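Local coordinates for FdtA domain-containing protein (Helicobacter canadensis MIT 98-5491, PDB 7N67) that probably acts as a 3,4-ketoisomerase on a dTDP-linked keto sugar, in a pathway making an unusual formylated sugar, at residues K26-D31 / E77-M82. Sequence-based numbering, arbitrary orientation.
Sequences KILNFD and EQVLIM
Leu28 meets Val79 through a single methyl: CD1 lies 3.9 Å from Val79 CG2 and equally 3.9 Å from Val79 CG1, so its tip sits across the fork of the valine. The leucine reaches it with CG opposite its own carbonyl carbon (chi1 -52°). The two CA atoms of this pair, Leu28 CA and Val79 CA, are 8.7 Å apart, as expected for second-neighbour strands: strand 107-111 runs between them, with Leu28 hydrogen-bonded through its backbone to Gly108, and Gln78 to Ile111. Two residues on, Phe30 turns toward the same side, and in one of its two modelled conformers the ring presents an edge to Ile81: CE2 stands 3.7 Å from Ile81 CD1, which lies near the ring plane, so the methyl touches the rim and does not stack on the face. Because the other conformer may differ, this edge contact is tentative. Leu43 of strand 38-44 touches both Phe30 and Ile81, and Tyr58 of a second subunit packs on the same two, carrying the apolar patch into the subunit interface of this cupin-type protein. With no hydrogen bond directly joining the segments and 137 Å² buried, their direct association is dispersive and hydrophobic, while directional bonding runs through the intervening strand.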
# COMPACT_ATOMS: atom_id res chain seq x y z
N LYS B 26 -0.11 -8.56 24.88
CA LYS B 26 -1.25 -7.62 25.06
C LYS B 26 -1.58 -6.96 23.72
O LYS B 26 -0.65 -6.58 22.97
CB LYS B 26 -0.95 -6.59 26.15
CG LYS B 26 -2.13 -5.69 26.51
CD LYS B 26 -2.19 -5.25 27.97
CE LYS B 26 -1.24 -4.11 28.32
NZ LYS B 26 -1.92 -2.79 28.40
N ILE B 27 -2.88 -6.86 23.44
CA ILE B 27 -3.42 -6.05 22.32
C ILE B 27 -3.37 -4.59 22.78
O ILE B 27 -3.94 -4.30 23.84
CB ILE B 27 -4.87 -6.44 21.94
CG1 ILE B 27 -5.06 -7.95 21.78
CG2 ILE B 27 -5.31 -5.67 20.70
CD1 ILE B 27 -4.34 -8.54 20.61
N LEU B 28 -2.71 -3.72 22.01
CA LEU B 28 -2.60 -2.27 22.32
C LEU B 28 -3.50 -1.51 21.33
O LEU B 28 -3.31 -1.69 20.11
CB LEU B 28 -1.14 -1.85 22.22
CG LEU B 28 -0.16 -2.69 23.04
CD1 LEU B 28 1.28 -2.32 22.73
CD2 LEU B 28 -0.41 -2.55 24.53
N ASN B 29 -4.49 -0.78 21.84
CA ASN B 29 -5.36 0.10 21.04
C ASN B 29 -4.79 1.51 21.10
O ASN B 29 -4.70 2.02 22.19
CB ASN B 29 -6.79 0.07 21.55
CG ASN B 29 -7.37 -1.32 21.48
OD1 ASN B 29 -7.42 -1.90 20.40
ND2 ASN B 29 -7.79 -1.85 22.61
N PHE B 30 -4.42 2.10 19.98
CA PHE B 30 -3.71 3.41 19.93
C PHE B 30 -4.74 4.51 19.65
O PHE B 30 -5.68 4.26 18.89
CB PHE B 30 -2.60 3.37 18.88
CG PHE B 30 -1.48 2.40 19.18
CD1 PHE B 30 -1.12 2.11 20.48
CD2 PHE B 30 -0.75 1.82 18.15
CE1 PHE B 30 -0.07 1.24 20.75
CE2 PHE B 30 0.29 0.95 18.42
CZ PHE B 30 0.63 0.66 19.72
N ASP B 31 -4.54 5.68 20.27
CA ASP B 31 -5.34 6.92 20.02
C ASP B 31 -4.64 7.65 18.86
O ASP B 31 -3.41 7.86 18.92
CB ASP B 31 -5.49 7.79 21.27
CG ASP B 31 -6.28 7.13 22.40
OD1 ASP B 31 -7.35 6.55 22.11
OD2 ASP B 31 -5.81 7.18 23.55
N GLU B 77 11.63 -7.84 24.78
CA GLU B 77 10.19 -7.51 24.67
C GLU B 77 10.03 -6.74 23.36
O GLU B 77 10.98 -6.04 22.99
CB GLU B 77 9.69 -6.76 25.91
CG GLU B 77 9.78 -7.56 27.19
CD GLU B 77 9.10 -6.94 28.40
OE1 GLU B 77 8.69 -7.69 29.29
OE2 GLU B 77 8.99 -5.71 28.46
N GLN B 78 8.93 -6.94 22.63
CA GLN B 78 8.67 -6.28 21.32
C GLN B 78 7.24 -5.73 21.31
O GLN B 78 6.40 -6.27 22.06
CB GLN B 78 8.88 -7.25 20.17
CG GLN B 78 10.34 -7.64 19.93
CD GLN B 78 10.46 -8.44 18.65
OE1 GLN B 78 9.49 -8.97 18.15
NE2 GLN B 78 11.66 -8.51 18.10
N VAL B 79 6.99 -4.70 20.49
CA VAL B 79 5.62 -4.27 20.10
C VAL B 79 5.51 -4.28 18.57
O VAL B 79 6.31 -3.59 17.92
CB VAL B 79 5.27 -2.89 20.69
CG1 VAL B 79 4.05 -2.27 20.01
CG2 VAL B 79 5.05 -2.97 22.18
N LEU B 80 4.54 -5.02 18.04
CA LEU B 80 4.32 -5.24 16.58
C LEU B 80 3.19 -4.34 16.11
O LEU B 80 2.18 -4.24 16.81
CB LEU B 80 3.96 -6.71 16.33
CG LEU B 80 5.13 -7.65 16.10
CD1 LEU B 80 6.03 -7.71 17.32
CD2 LEU B 80 4.62 -9.03 15.73
N ILE B 81 3.38 -3.69 14.96
CA ILE B 81 2.34 -2.85 14.30
C ILE B 81 2.37 -3.15 12.80
O ILE B 81 3.44 -2.97 12.20
CB ILE B 81 2.64 -1.38 14.59
CG1 ILE B 81 2.79 -1.16 16.10
CG2 ILE B 81 1.56 -0.50 13.97
CD1 ILE B 81 3.32 0.19 16.48
N MET B 82 1.26 -3.64 12.23
CA MET B 82 1.09 -3.73 10.75
C MET B 82 0.78 -2.35 10.21
O MET B 82 -0.37 -1.90 10.33
CB MET B 82 -0.05 -4.67 10.35
CG MET B 82 0.26 -6.11 10.63
SD MET B 82 1.80 -6.66 9.86
CE MET B 82 1.32 -6.59 8.13